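Local coordinates for protein glucokinase (Leishmania braziliensis MHOM/BR/75/M2904, PDB 6EDI) that probably phosphorylates D-glucose at the expense of ATP, as a glucokinase of the actin-like ATPase superfamily, at residues A[212-217]-A[274-279]; A[309-314]-A[356-361]. All blocks are in the same frame, centred on the assembly; numbering follows the deposited sequence.

Contact 1 of 2, residues A[212-217]-A[274-279]; sequences TGVGSS and IWEAAS
Where the strand 214-222 begins, the backbone at V214 passes the 3-10 turn 275-278 with its CA 5.2 Å from the CA of E276, close enough for the glutamate to bond directly to the main chain. E276 spans the gap with CG anti to its own N (chi1 161°) and an extended chain beyond, which carries the carboxylate alongside the peptide that joins G213 to V214. The amide N of V214 donates to OE2 of E276 over 2.8 Å, at an N-H...O angle of 160°; the oxygen is approached on its anti side, somewhat tilted from the carboxylate plane. G213 CA lies 3.2 Å from the same E276 OE2, so the carboxylate oxygen sits close against the glycine backbone. In the actin-like ATPase fold, 205-210 and 214-222 are adjacent antiparallel strands of a mixed sheet, and this bond is made just past their connecting turn, by a loop that leads into helix 281-292. Next to the bond, the V214 side chain packs: its CB lies 4.1 Å from E276 CB, and its CG2 methyl rests 3.3 Å from the S279 hydroxyl oxygen, OG. That hydroxyl is itself committed to the turn, donating to W275 O over 2.7 Å from above the carbonyl plane, while A278 N reaches W275 O from the opposite face.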
loop_
_atom_site.group_PDB
_atom_site.type_symbol
_atom_site.label_atom_id
_atom_site.label_comp_id
_atom_site.label_asym_id
_atom_site.label_seq_id
_atom_site.Cartn_x
_atom_site.Cartn_y
_atom_site.Cartn_z
ATOM N N THR A 212 10.994 -12.828 14.705
ATOM C CA THR A 212 10.331 -14.125 14.556
ATOM C C THR A 212 9.686 -14.227 13.175
ATOM O O THR A 212 9.887 -15.208 12.445
ATOM C CB THR A 212 9.272 -14.356 15.669
ATOM O OG1 THR A 212 9.888 -15.020 16.782
ATOM C CG2 THR A 212 8.104 -15.203 15.160
ATOM N N GLY A 213 8.916 -13.202 12.822
ATOM C CA GLY A 213 8.381 -13.074 11.487
ATOM C C GLY A 213 8.977 -11.812 10.915
ATOM O O GLY A 213 9.889 -11.240 11.505
ATOM N N VAL A 214 8.478 -11.373 9.771
ATOM C CA VAL A 214 8.933 -10.113 9.217
ATOM C C VAL A 214 7.718 -9.228 9.050
ATOM O O VAL A 214 6.892 -9.446 8.158
ATOM C CB VAL A 214 9.709 -10.303 7.888
ATOM C CG1 VAL A 214 10.114 -8.943 7.303
ATOM C CG2 VAL A 214 10.943 -11.133 8.128
ATOM N N GLY A 215 7.585 -8.243 9.934
ATOM C CA GLY A 215 6.491 -7.300 9.814
ATOM C C GLY A 215 6.744 -6.222 8.769
ATOM O O GLY A 215 7.897 -5.937 8.408
ATOM N N SER A 216 5.660 -5.610 8.296
ATOM C CA SER A 216 5.743 -4.520 7.338
ATOM C C SER A 216 4.536 -3.592 7.442
ATOM O O SER A 216 3.455 -3.999 7.883
ATOM C CB SER A 216 5.810 -5.071 5.926
ATOM O OG SER A 216 4.694 -5.889 5.727
ATOM N N SER A 217 4.734 -2.344 7.028
ATOM C CA SER A 217 3.684 -1.332 7.033
ATOM C C SER A 217 4.176 -0.129 6.246
ATOM O O SER A 217 5.379 0.023 5.981
ATOM C CB SER A 217 3.296 -0.924 8.466
ATOM O OG SER A 217 4.431 -0.513 9.212
ATOM N N ILE A 274 7.883 -17.686 1.175
ATOM C CA ILE A 274 7.669 -16.252 1.326
ATOM C C ILE A 274 8.967 -15.566 1.753
ATOM O O ILE A 274 9.850 -16.208 2.334
ATOM C CB ILE A 274 6.511 -15.951 2.274
ATOM C CG1 ILE A 274 6.809 -16.439 3.704
ATOM C CG2 ILE A 274 5.261 -16.644 1.794
ATOM C CD1 ILE A 274 5.650 -16.183 4.674
ATOM N N TRP A 275 9.098 -14.278 1.445
ATOM C CA TRP A 275 10.312 -13.529 1.781
ATOM C C TRP A 275 10.657 -13.629 3.261
ATOM O O TRP A 275 11.827 -13.657 3.633
ATOM C CB TRP A 275 10.155 -12.052 1.423
ATOM C CG TRP A 275 10.441 -11.732 -0.002
ATOM C CD1 TRP A 275 9.531 -11.405 -0.961
ATOM C CD2 TRP A 275 11.732 -11.690 -0.640
ATOM N NE1 TRP A 275 10.168 -11.165 -2.152
ATOM C CE2 TRP A 275 11.519 -11.327 -1.986
ATOM C CE3 TRP A 275 13.042 -11.920 -0.205
ATOM C CZ2 TRP A 275 12.573 -11.191 -2.908
ATOM C CZ3 TRP A 275 14.089 -11.779 -1.113
ATOM C CH2 TRP A 275 13.846 -11.425 -2.457
ATOM N N GLU A 276 9.623 -13.650 4.095
ATOM C CA GLU A 276 9.802 -13.752 5.545
ATOM C C GLU A 276 10.658 -14.954 5.922
ATOM O O GLU A 276 11.491 -14.883 6.830
ATOM C CB GLU A 276 8.433 -13.857 6.228
ATOM C CG GLU A 276 8.460 -14.418 7.653
ATOM C CD GLU A 276 7.088 -14.407 8.294
ATOM O OE1 GLU A 276 6.405 -15.448 8.254
ATOM O OE2 GLU A 276 6.695 -13.353 8.832
ATOM N N ALA A 277 10.456 -16.058 5.209
ATOM C CA ALA A 277 11.145 -17.302 5.528
ATOM C C ALA A 277 12.656 -17.224 5.294
ATOM O O ALA A 277 13.406 -18.013 5.844
ATOM C CB ALA A 277 10.531 -18.461 4.764
ATOM N N ALA A 278 13.097 -16.271 4.481
ATOM C CA ALA A 278 14.524 -16.081 4.220
ATOM C C ALA A 278 15.123 -14.927 5.004
ATOM O O ALA A 278 16.286 -14.588 4.799
ATOM C CB ALA A 278 14.767 -15.861 2.712
ATOM N N SER A 279 14.348 -14.320 5.901
ATOM C CA SER A 279 14.801 -13.106 6.566
ATOM C C SER A 279 14.471 -13.064 8.069
ATOM O O SER A 279 14.773 -12.079 8.742
ATOM C CB SER A 279 14.240 -11.871 5.829
ATOM O OG SER A 279 12.851 -12.032 5.573
#

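Contact 2 of 2, residues A[309-314]-A[356-361]; sequences KLAKSG and NSFYFE
With chi1 at 79°, F358 CG lies between the backbone N and the carbonyl carbon, and the ring is directed toward the end of helix 304-313, where K312, its CG anti to the backbone N (chi1 -177°) and its chain extended to NZ, lays its aliphatic part across the ring. The result illustrates how a lysine can pack through its methylenes: K312 CB sits 3.7 Å from the centroid of the F358 ring and only 1° off the ring normal, a CH-pi contact almost exactly over the centre of the face. Further along the lysine, CG lies 3.8 Å from F358 CG, above the root of the ring, while at the other end K312 CA comes within 3.4 Å of F358 CE2. The opposite face of the ring receives CB of its neighbour Y359, offset toward the rim, so the phenyl group is held between the two residues. Here two short helical pieces of the glucokinase fold meet: the last turn of helix 304-313, ending at G314 with its positive phi, and the weakly bonded helix 357-361 that follows helix 351-355. The long helix 317-341 packs against both, A311 and Y359 touching it at V323. A311 adds an apolar contact, its CB 4.0 Å from F358 CZ. Beyond the methylenes, the exposed lysine leads its ammonium away from the phenyl group toward a water that lies in plane at the ring edge. This water accepts a hydrogen bond from F358 N at 3.1 Å and a weak one from K312 NZ at 3.5 Å.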
loop_
_atom_site.group_PDB
_atom_site.type_symbol
_atom_site.label_atom_id
_atom_site.label_comp_id
_atom_site.label_asym_id
_atom_site.label_seq_id
_atom_site.Cartn_x
_atom_site.Cartn_y
_atom_site.Cartn_z
ATOM N N LYS A 309 25.345 -14.398 17.392
ATOM C CA LYS A 309 26.463 -14.191 18.311
ATOM C C LYS A 309 27.778 -14.664 17.683
ATOM O O LYS A 309 28.794 -13.962 17.740
ATOM C CB LYS A 309 26.214 -14.887 19.649
ATOM C CG LYS A 309 27.401 -14.792 20.599
ATOM C CD LYS A 309 27.162 -15.549 21.887
ATOM C CE LYS A 309 26.585 -14.643 22.972
ATOM N NZ LYS A 309 27.411 -14.684 24.226
ATOM N N LEU A 310 27.740 -15.849 17.075
ATOM C CA LEU A 310 28.899 -16.428 16.396
ATOM C C LEU A 310 29.386 -15.540 15.255
ATOM O O LEU A 310 30.585 -15.469 14.972
ATOM C CB LEU A 310 28.564 -17.837 15.875
ATOM C CG LEU A 310 28.706 -19.072 16.782
ATOM C CD1 LEU A 310 28.268 -18.796 18.206
ATOM C CD2 LEU A 310 27.912 -20.242 16.236
ATOM N N ALA A 311 28.447 -14.856 14.604
ATOM C CA ALA A 311 28.777 -13.970 13.492
ATOM C C ALA A 311 29.419 -12.682 13.996
ATOM O O ALA A 311 30.363 -12.156 13.388
ATOM C CB ALA A 311 27.531 -13.654 12.698
ATOM N N LYS A 312 28.882 -12.166 15.100
ATOM C CA LYS A 312 29.421 -10.973 15.740
ATOM C C LYS A 312 30.864 -11.224 16.180
ATOM O O LYS A 312 31.751 -10.389 15.965
ATOM C CB LYS A 312 28.544 -10.565 16.930
ATOM C CG LYS A 312 28.999 -9.279 17.607
ATOM C CD LYS A 312 28.027 -8.804 18.696
ATOM C CE LYS A 312 28.508 -7.475 19.291
ATOM N NZ LYS A 312 27.489 -6.765 20.121
ATOM N N SER A 313 31.083 -12.389 16.789
ATOM C CA SER A 313 32.417 -12.828 17.203
ATOM C C SER A 313 33.423 -12.730 16.065
ATOM O O SER A 313 34.507 -12.172 16.228
ATOM C CB SER A 313 32.359 -14.271 17.703
ATOM O OG SER A 313 32.829 -14.362 19.031
ATOM N N GLY A 314 33.053 -13.267 14.908
ATOM C CA GLY A 314 33.920 -13.226 13.746
ATOM C C GLY A 314 34.590 -14.563 13.487
ATOM O O GLY A 314 35.329 -14.720 12.513
ATOM N N ASN A 356 21.727 -6.585 15.872
ATOM C CA ASN A 356 22.701 -6.937 14.850
ATOM C C ASN A 356 23.376 -5.711 14.239
ATOM O O ASN A 356 23.829 -5.740 13.092
ATOM C CB ASN A 356 22.041 -7.757 13.745
ATOM C CG ASN A 356 21.551 -9.117 14.216
ATOM O OD1 ASN A 356 21.855 -9.570 15.319
ATOM N ND2 ASN A 356 20.800 -9.789 13.353
ATOM N N SER A 357 23.436 -4.631 15.007
ATOM C CA SER A 357 24.098 -3.418 14.552
ATOM C C SER A 357 25.512 -3.685 14.025
ATOM O O SER A 357 25.930 -3.083 13.031
ATOM C CB SER A 357 24.138 -2.387 15.670
ATOM O OG SER A 357 24.619 -1.159 15.167
ATOM N N PHE A 358 26.222 -4.599 14.689
ATOM C CA PHE A 358 27.558 -5.028 14.275
ATOM C C PHE A 358 27.651 -5.314 12.772
ATOM O O PHE A 358 28.618 -4.918 12.114
ATOM C CB PHE A 358 28.018 -6.252 15.093
ATOM C CG PHE A 358 27.424 -7.563 14.630
ATOM C CD1 PHE A 358 26.198 -7.997 15.117
ATOM C CD2 PHE A 358 28.090 -8.351 13.700
ATOM C CE1 PHE A 358 25.646 -9.194 14.686
ATOM C CE2 PHE A 358 27.543 -9.551 13.260
ATOM C CZ PHE A 358 26.326 -9.973 13.756
ATOM N N TYR A 359 26.646 -5.987 12.221
ATOM C CA TYR A 359 26.667 -6.305 10.798
ATOM C C TYR A 359 26.653 -5.031 9.952
ATOM O O TYR A 359 27.418 -4.898 8.993
ATOM C CB TYR A 359 25.514 -7.251 10.417
ATOM C CG TYR A 359 25.481 -7.571 8.932
ATOM C CD1 TYR A 359 26.304 -8.558 8.396
ATOM C CD2 TYR A 359 24.644 -6.881 8.067
ATOM C CE1 TYR A 359 26.296 -8.849 7.032
ATOM C CE2 TYR A 359 24.629 -7.167 6.692
ATOM C CZ TYR A 359 25.461 -8.155 6.188
ATOM O OH TYR A 359 25.462 -8.450 4.830
ATOM N N PHE A 360 25.801 -4.084 10.316
ATOM C CA PHE A 360 25.630 -2.892 9.500
ATOM C C PHE A 360 26.694 -1.835 9.763
ATOM O O PHE A 360 26.812 -0.865 9.009
ATOM C CB PHE A 360 24.258 -2.281 9.727
ATOM C CG PHE A 360 23.113 -3.237 9.536
ATOM C CD1 PHE A 360 22.576 -3.459 8.274
ATOM C CD2 PHE A 360 22.527 -3.854 10.625
ATOM C CE1 PHE A 360 21.505 -4.323 8.108
ATOM C CE2 PHE A 360 21.461 -4.719 10.465
ATOM C CZ PHE A 360 20.951 -4.956 9.207
ATOM N N GLU A 361 27.465 -2.009 10.834
ATOM C CA GLU A 361 28.540 -1.065 11.127
ATOM C C GLU A 361 29.744 -1.225 10.179
ATOM O O GLU A 361 30.582 -0.324 10.081
ATOM C CB GLU A 361 28.963 -1.155 12.596
ATOM C CG GLU A 361 27.881 -0.725 13.602
ATOM C CD GLU A 361 27.630 0.777 13.604
ATOM O OE1 GLU A 361 28.516 1.518 13.126
ATOM O OE2 GLU A 361 26.554 1.222 14.082
HETATM O O HOH W 1 25.594 -5.452 17.552
#

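How the contacts relate
Followed from the N terminus, the chain first builds the mixed sheet that includes strand 16-20, then enters the second mixed sheet, where 212-217 opens contact 1. Strand 227-233 and helix 245-259 follow before 274-279 closes this loop of 56 intervening residues against the start of strand 214-222. Only after helix 281-292 does contact 2 open at 309-314; its loop, mostly helical, takes in helix 317-341 and strand 345-348 and closes at 356-361. The loops are therefore in series, neither nested nor crossed. Their centres are 20 Å apart and they do not touch, but helix 317-341 packs against both: L330 meets S279, and A319 meets L310.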